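Long-range contacts in peroxiredoxin PRX1, mitochondrial (Saccharomyces cerevisiae, PDB 5YKJ), which reduces peroxides as a mitochondrial 1-Cys peroxiredoxin, its oxidised thiol being resolved through the glutathione and thioredoxin systems: residues A[23-28]-A[62-67]; A[9-14]-A[106-111]; A[66-71]-A[97-102]. All blocks are in the same frame, centred on the assembly; numbering follows the deposited sequence.

Contact 1: residues A[23-28]-A[62-67]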
# COMPACT_ATOMS: atom_id res chain seq x y z
N TYR A 23 -6.35 -8.64 9.63
CA TYR A 23 -5.09 -9.20 10.08
C TYR A 23 -4.91 -10.65 9.60
O TYR A 23 -3.87 -11.03 9.19
CB TYR A 23 -4.95 -9.12 11.62
CG TYR A 23 -4.56 -7.77 12.20
CD1 TYR A 23 -4.67 -6.63 11.47
CD2 TYR A 23 -4.11 -7.68 13.47
CE1 TYR A 23 -4.35 -5.43 12.00
CE2 TYR A 23 -3.79 -6.50 14.03
CZ TYR A 23 -3.88 -5.36 13.27
OH TYR A 23 -3.53 -4.19 13.82
N ASP A 24 -5.99 -11.41 9.68
CA ASP A 24 -5.99 -12.78 9.22
C ASP A 24 -5.73 -12.85 7.74
O ASP A 24 -5.01 -13.71 7.29
CB ASP A 24 -7.33 -13.44 9.52
CG ASP A 24 -7.50 -13.81 10.97
OD1 ASP A 24 -6.56 -13.75 11.70
OD2 ASP A 24 -8.60 -14.13 11.34
N TYR A 25 -6.32 -11.94 6.98
CA TYR A 25 -6.08 -11.95 5.57
C TYR A 25 -4.61 -11.70 5.26
O TYR A 25 -4.03 -12.33 4.43
CB TYR A 25 -6.96 -10.88 4.82
CG TYR A 25 -6.51 -10.62 3.38
CD1 TYR A 25 -6.79 -11.51 2.39
CD2 TYR A 25 -5.84 -9.47 3.03
CE1 TYR A 25 -6.38 -11.31 1.11
CE2 TYR A 25 -5.44 -9.25 1.74
CZ TYR A 25 -5.70 -10.16 0.77
OH TYR A 25 -5.30 -9.95 -0.51
N LEU A 26 -4.05 -10.71 5.92
CA LEU A 26 -2.68 -10.35 5.71
C LEU A 26 -1.69 -11.41 6.16
O LEU A 26 -0.73 -11.62 5.56
CB LEU A 26 -2.34 -9.05 6.42
CG LEU A 26 -2.90 -7.75 5.89
CD1 LEU A 26 -2.51 -6.61 6.80
CD2 LEU A 26 -2.47 -7.51 4.45
N GLY A 27 -2.00 -12.04 7.26
CA GLY A 27 -1.10 -13.02 7.80
C GLY A 27 0.22 -12.40 8.13
O GLY A 27 0.27 -11.38 8.73
N ASP A 28 1.29 -13.05 7.71
CA ASP A 28 2.62 -12.55 7.91
C ASP A 28 3.17 -11.85 6.65
O ASP A 28 4.32 -11.70 6.53
CB ASP A 28 3.60 -13.65 8.31
CG ASP A 28 3.27 -14.26 9.63
OD1 ASP A 28 2.82 -13.57 10.53
OD2 ASP A 28 3.46 -15.47 9.74
N ASN A 62 6.08 -11.00 -1.25
CA ASN A 62 5.31 -11.32 -0.06
C ASN A 62 4.39 -10.16 0.35
O ASN A 62 4.30 -9.84 1.47
CB ASN A 62 6.17 -11.75 1.12
CG ASN A 62 5.36 -12.37 2.22
OD1 ASN A 62 4.41 -13.03 1.98
ND2 ASN A 62 5.79 -12.14 3.44
N VAL A 63 3.74 -9.56 -0.63
CA VAL A 63 2.81 -8.47 -0.42
C VAL A 63 1.40 -8.87 -0.91
O VAL A 63 1.25 -9.29 -1.98
CB VAL A 63 3.22 -7.21 -1.19
CG1 VAL A 63 2.24 -6.09 -0.93
CG2 VAL A 63 4.62 -6.77 -0.81
N LYS A 64 0.40 -8.68 -0.05
CA LYS A 64 -0.97 -8.93 -0.38
C LYS A 64 -1.67 -7.58 -0.60
O LYS A 64 -1.50 -6.67 0.13
CB LYS A 64 -1.67 -9.62 0.76
CG LYS A 64 -1.24 -11.04 0.94
CD LYS A 64 -2.09 -11.84 1.88
CE LYS A 64 -1.47 -13.21 1.98
NZ LYS A 64 -1.30 -13.70 3.34
N LEU A 65 -2.44 -7.53 -1.67
CA LEU A 65 -3.19 -6.37 -2.06
C LEU A 65 -4.61 -6.48 -1.53
O LEU A 65 -5.13 -7.52 -1.34
CB LEU A 65 -3.22 -6.22 -3.59
CG LEU A 65 -1.89 -6.09 -4.29
CD1 LEU A 65 -2.00 -6.33 -5.77
CD2 LEU A 65 -1.39 -4.69 -4.09
N ILE A 66 -5.17 -5.33 -1.24
CA ILE A 66 -6.55 -5.23 -0.82
C ILE A 66 -7.10 -3.83 -1.14
O ILE A 66 -6.54 -2.87 -0.82
CB ILE A 66 -6.78 -5.63 0.63
CG1 ILE A 66 -8.24 -5.66 0.94
CG2 ILE A 66 -6.01 -4.74 1.57
CD1 ILE A 66 -8.57 -6.55 2.11
N GLY A 67 -8.21 -3.84 -1.81
CA GLY A 67 -8.81 -2.65 -2.23
C GLY A 67 -10.02 -2.18 -1.34
O GLY A 67 -10.58 -3.02 -0.70
O HOH W 1 -3.25 -15.27 5.40
O HOH W 2 1.09 -15.03 5.40
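Y25 and L26, at the end of helix 22-26, lie against the start of strand 63-69; the short segments 25-28 and 62-66 run 154° apart, with L26 CA 6.5 Å from K64 CA. A chi1 of 166° swings the Y25 ring away from its own N and out to the strand, where OH donates to L65 O over 2.6 Å, a short bond with the carbonyl oxygen near the plane of the ring at its edge. K64 lays its chain over one face of that ring, CD standing 4.3 Å from the Y25 centroid in a CH-pi contact. Still above the ring, the chain bends at chi4 and lifts NZ to two carbonyls, its main acceptors: Y25 O at 3.2 Å, 16° from the carbonyl plane, and L26 O at 3.1 Å, from well above its carbonyl plane. Two waters and S29 OG are weak acceptors that share what is left of NZ; one water donates to D24 O, the other accepts from D28 N. I66 adds an apolar touch, CB to Y25 CE2 at 4.0 Å. At the outer end N62 ND2 gives a weak bond to D28 O, while its OD1 pairs with S29 OG. Reciprocal bonds thus seat the short helix 22-26 on strand 63-69 of the central sheet of the thioredoxin-like fold. Because the carbonyls that K64 grips close a helix, the negative end of the helix dipole, modest in so short a helix, would probably stabilise its positive charge.

Contact 2: residues A[9-14]-A[106-111]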
# COMPACT_ATOMS: atom_id res chain seq x y z
N PRO A 9 -5.24 -0.44 12.11
CA PRO A 9 -6.32 -1.08 12.86
C PRO A 9 -6.92 -2.29 12.17
O PRO A 9 -7.11 -2.27 11.04
CB PRO A 9 -7.41 -0.01 12.94
CG PRO A 9 -6.91 1.16 12.24
CD PRO A 9 -5.52 0.95 11.81
N ASN A 10 -7.19 -3.32 12.95
CA ASN A 10 -7.82 -4.49 12.43
C ASN A 10 -9.33 -4.26 12.28
O ASN A 10 -9.88 -3.44 12.90
CB ASN A 10 -7.58 -5.67 13.35
CG ASN A 10 -7.86 -7.01 12.68
OD1 ASN A 10 -8.16 -7.07 11.53
ND2 ASN A 10 -7.77 -8.08 13.46
N PHE A 11 -9.95 -5.05 11.44
CA PHE A 11 -11.35 -4.93 11.18
C PHE A 11 -11.89 -6.19 10.55
O PHE A 11 -11.17 -6.92 10.05
CB PHE A 11 -11.69 -3.69 10.29
CG PHE A 11 -11.00 -3.66 8.96
CD1 PHE A 11 -11.57 -4.26 7.86
CD2 PHE A 11 -9.82 -3.00 8.78
CE1 PHE A 11 -10.94 -4.29 6.65
CE2 PHE A 11 -9.21 -2.99 7.55
CZ PHE A 11 -9.78 -3.62 6.49
N ASP A 12 -13.19 -6.34 10.60
CA ASP A 12 -13.90 -7.39 9.93
C ASP A 12 -14.70 -6.71 8.83
O ASP A 12 -15.22 -5.68 9.03
CB ASP A 12 -14.86 -8.15 10.84
CG ASP A 12 -14.15 -8.97 11.89
OD1 ASP A 12 -13.29 -9.71 11.63
OD2 ASP A 12 -14.50 -8.82 13.03
N ALA A 13 -14.78 -7.33 7.68
CA ALA A 13 -15.53 -6.75 6.59
C ALA A 13 -16.01 -7.78 5.61
O ALA A 13 -15.49 -8.81 5.54
CB ALA A 13 -14.65 -5.77 5.82
N ASP A 14 -17.02 -7.38 4.87
CA ASP A 14 -17.55 -8.12 3.75
C ASP A 14 -16.74 -7.66 2.53
O ASP A 14 -16.48 -6.52 2.37
CB ASP A 14 -19.02 -7.81 3.56
CG ASP A 14 -19.77 -7.84 4.85
OD1 ASP A 14 -20.09 -8.94 5.28
OD2 ASP A 14 -19.98 -6.77 5.48
N PHE A 106 -13.70 5.40 7.71
CA PHE A 106 -13.72 6.19 8.92
C PHE A 106 -12.65 5.71 9.90
O PHE A 106 -11.93 6.47 10.44
CB PHE A 106 -15.14 6.14 9.54
CG PHE A 106 -15.29 6.91 10.84
CD1 PHE A 106 -15.22 8.27 10.90
CD2 PHE A 106 -15.54 6.22 11.99
CE1 PHE A 106 -15.36 8.90 12.09
CE2 PHE A 106 -15.71 6.87 13.16
CZ PHE A 106 -15.61 8.20 13.22
N LEU A 107 -12.57 4.39 10.02
CA LEU A 107 -11.59 3.78 10.88
C LEU A 107 -10.15 4.14 10.45
O LEU A 107 -9.29 4.19 11.23
CB LEU A 107 -11.78 2.27 10.91
CG LEU A 107 -10.75 1.42 11.63
CD1 LEU A 107 -10.87 1.64 13.13
CD2 LEU A 107 -10.99 -0.03 11.30
N TYR A 108 -10.01 4.36 9.17
CA TYR A 108 -8.72 4.70 8.60
C TYR A 108 -8.47 6.19 8.40
O TYR A 108 -7.59 6.56 7.74
CB TYR A 108 -8.39 3.84 7.35
CG TYR A 108 -7.77 2.52 7.71
CD1 TYR A 108 -8.52 1.51 8.23
CD2 TYR A 108 -6.41 2.31 7.55
CE1 TYR A 108 -7.95 0.32 8.62
CE2 TYR A 108 -5.83 1.13 7.93
CZ TYR A 108 -6.60 0.14 8.45
OH TYR A 108 -6.02 -1.00 8.80
N ASP A 109 -9.35 6.97 9.02
CA ASP A 109 -9.27 8.42 9.07
C ASP A 109 -9.45 9.19 7.76
O ASP A 109 -9.08 10.31 7.68
CB ASP A 109 -7.98 8.86 9.77
CG ASP A 109 -7.98 8.62 11.27
OD1 ASP A 109 -8.99 8.61 11.89
OD2 ASP A 109 -6.93 8.47 11.84
N MET A 110 -10.03 8.53 6.79
CA MET A 110 -10.26 9.17 5.52
C MET A 110 -11.53 10.02 5.44
O MET A 110 -11.64 10.81 4.56
CB MET A 110 -10.22 8.17 4.40
CG MET A 110 -8.86 7.61 4.28
SD MET A 110 -8.74 6.37 2.91
CE MET A 110 -9.54 4.90 3.61
N VAL A 111 -12.44 9.83 6.38
CA VAL A 111 -13.67 10.60 6.48
C VAL A 111 -13.91 10.88 7.98
O VAL A 111 -13.41 10.19 8.78
CB VAL A 111 -14.89 9.95 5.87
CG1 VAL A 111 -14.75 9.85 4.38
CG2 VAL A 111 -15.17 8.58 6.47
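P9, L107, F11 and Y108 make the apolar centre. P9 and L107 lie alongside each other, CB of the proline meeting CD1 of the leucine at 3.8 Å, while the other leucine branch, L107 CD2, lies 3.9 Å from F11 CB. The proline ring also covers Y108: P9 CG sits over one face, offset toward the rim, 4.2 Å from the Y108 centroid in a CH-pi contact. A chi1 of 57° turns the F11 ring to Y108, CE2 coming to 3.7 Å from Y108 CE1. The two rings meet rim to rim. Their planes stand at 89°, and Y108 OH lies at the edge of the F11 ring, in its plane. Outward, Y108 OH donates to P9 O at 2.8 Å, the hydroxyl tilted 19° from the carbonyl plane; this bond ties the tyrosine to the same proline that covers its ring. Y108 is the first residue to leave helix 103-107, which a Schellman motif closes with D109 as C-prime. The contact thereby sets this helix end against the run leading into strand 12-13. Beyond it, F22 of helix 22-26 stacks on F11, and F131 of strand 129-133 meets Y108 edge-to-face.

Contact 3: residues A[66-71]-A[97-102]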
# COMPACT_ATOMS: atom_id res chain seq x y z
N ILE A 66 -5.17 -5.33 -1.24
CA ILE A 66 -6.55 -5.23 -0.82
C ILE A 66 -7.10 -3.83 -1.14
O ILE A 66 -6.54 -2.87 -0.82
CB ILE A 66 -6.78 -5.63 0.63
CG1 ILE A 66 -8.24 -5.66 0.94
CG2 ILE A 66 -6.01 -4.74 1.57
CD1 ILE A 66 -8.57 -6.55 2.11
N GLY A 67 -8.21 -3.84 -1.81
CA GLY A 67 -8.81 -2.65 -2.23
C GLY A 67 -10.02 -2.18 -1.34
O GLY A 67 -10.58 -3.02 -0.70
N LEU A 68 -10.38 -0.90 -1.12
CA LEU A 68 -11.50 -0.49 -0.39
C LEU A 68 -12.16 0.50 -1.31
O LEU A 68 -11.60 1.33 -1.86
CB LEU A 68 -11.05 0.21 0.90
CG LEU A 68 -12.12 0.82 1.79
CD1 LEU A 68 -11.54 1.08 3.15
CD2 LEU A 68 -12.57 2.15 1.22
N SER A 69 -13.48 0.36 -1.37
CA SER A 69 -14.34 1.25 -2.11
C SER A 69 -15.67 1.38 -1.36
O SER A 69 -16.15 0.42 -0.86
CB SER A 69 -14.57 0.79 -3.52
OG SER A 69 -15.35 1.71 -4.17
N VAL A 70 -16.26 2.59 -1.31
CA VAL A 70 -17.48 2.79 -0.63
C VAL A 70 -18.74 2.45 -1.33
O VAL A 70 -19.49 3.28 -1.66
CB VAL A 70 -17.51 4.24 -0.11
CG1 VAL A 70 -18.69 4.47 0.81
CG2 VAL A 70 -16.21 4.56 0.57
N GLU A 71 -18.92 1.16 -1.51
CA GLU A 71 -20.09 0.56 -2.10
C GLU A 71 -20.21 -0.87 -1.56
O GLU A 71 -19.37 -1.33 -0.92
CB GLU A 71 -20.04 0.52 -3.65
CG GLU A 71 -19.69 1.81 -4.30
CD GLU A 71 -20.44 2.10 -5.58
OE1 GLU A 71 -20.11 3.03 -6.29
OE2 GLU A 71 -21.35 1.35 -5.90
N ILE A 97 -13.02 -4.49 -0.46
CA ILE A 97 -13.89 -4.37 0.68
C ILE A 97 -15.17 -3.57 0.37
O ILE A 97 -15.11 -2.53 -0.15
CB ILE A 97 -13.13 -3.65 1.83
CG1 ILE A 97 -11.90 -4.45 2.28
CG2 ILE A 97 -14.07 -3.28 2.97
CD1 ILE A 97 -10.81 -3.59 2.92
N GLY A 98 -16.30 -4.13 0.75
CA GLY A 98 -17.55 -3.44 0.56
C GLY A 98 -17.85 -2.57 1.77
O GLY A 98 -18.41 -2.98 2.71
N ASP A 99 -17.41 -1.35 1.71
CA ASP A 99 -17.56 -0.40 2.78
C ASP A 99 -18.74 0.52 2.53
O ASP A 99 -18.63 1.69 2.44
CB ASP A 99 -16.26 0.39 2.90
CG ASP A 99 -16.10 1.07 4.25
OD1 ASP A 99 -16.62 0.58 5.18
OD2 ASP A 99 -15.43 2.07 4.29
N THR A 100 -19.90 -0.09 2.49
CA THR A 100 -21.11 0.53 2.10
C THR A 100 -21.43 1.80 2.89
O THR A 100 -21.92 2.72 2.36
CB THR A 100 -22.25 -0.47 2.36
OG1 THR A 100 -21.93 -1.75 1.81
CG2 THR A 100 -23.52 0.05 1.86
N PHE A 101 -21.14 1.78 4.18
CA PHE A 101 -21.45 2.88 5.10
C PHE A 101 -20.23 3.69 5.61
O PHE A 101 -20.32 4.37 6.56
CB PHE A 101 -22.37 2.42 6.27
CG PHE A 101 -23.66 1.75 5.82
CD1 PHE A 101 -24.71 2.49 5.44
CD2 PHE A 101 -23.78 0.42 5.77
CE1 PHE A 101 -25.90 1.91 5.03
CE2 PHE A 101 -24.95 -0.18 5.34
CZ PHE A 101 -25.99 0.59 4.97
N ARG A 102 -19.13 3.51 4.93
CA ARG A 102 -17.89 4.21 5.20
C ARG A 102 -17.27 3.87 6.54
O ARG A 102 -16.46 4.60 6.99
CB ARG A 102 -18.06 5.75 5.16
CG ARG A 102 -18.81 6.37 4.07
CD ARG A 102 -19.31 7.74 4.53
NE ARG A 102 -20.23 8.23 3.57
CZ ARG A 102 -20.28 9.42 3.02
NH1 ARG A 102 -19.47 10.38 3.38
NH2 ARG A 102 -21.18 9.60 2.13
O HOH W 3 -22.31 3.33 -0.39
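S69 O takes three weak donors: D99 N across the contact at 3.4 Å, E71 N from its own chain, and H76 NE2 of helix 73-87. The firm bond of the strand pair is I97 N to G67 O, 2.9 Å long and nearly straight at 173°. The same carbonyl oxygen lies against the I97 side chain, with I97 CB and CG1 both 3.6 Å from G67 O. Beyond S69 the chains leave the sheet: V70 centres an inverse gamma turn, and D99 to R102 form a type I turn. I97 CD1 reaches across to I66 CD1 on the neighbouring strand at 3.8 Å, the two side chains crossing at an angle. A chi1 of -172° sends V70 CG1 into the opposite turn, where it lies 3.2 Å from D99 O and 3.8 Å from R102 CG. Beyond CG the R102 chain runs away from V70, NE and NH2 reaching the carbonyls of F116 and K117 and NH1 reaching S123 OG. A water donates to both V70 O and T100 O, joining the two turns. OD1 and OD2 of D99 accept V104 N and A105 N in the first turn of helix 103-107, whose N-cap position is R102. Parallel strands 63-69 and 96-98, linked through helix 73-87, form a beta-alpha-beta unit at one edge of the thioredoxin-fold sheet.

How the contacts relate
Contact 3 is the most buried of the three and relies on backbone bonds between parallel strands, whereas contacts 1 and 2 are partly buried and depend more on side chains. Contacts 1 and 3 use overlapping parts of strand 63-69, sharing I66 and G67: the first sets a helix end on the strand, the second adds the edge strand 96-98. Both 1 and 2 involve a helix end and a tyrosine hydroxyl on a carbonyl, but a charged lysine joins in contact 1, while a proline over the ring face and a phenylalanine rim to rim take that place in contact 2. N10 and Y23 connect contacts 1 and 2, while F11 and A13 pack on I97 and D14 O probably bonds G98 N, joining contacts 2 and 3.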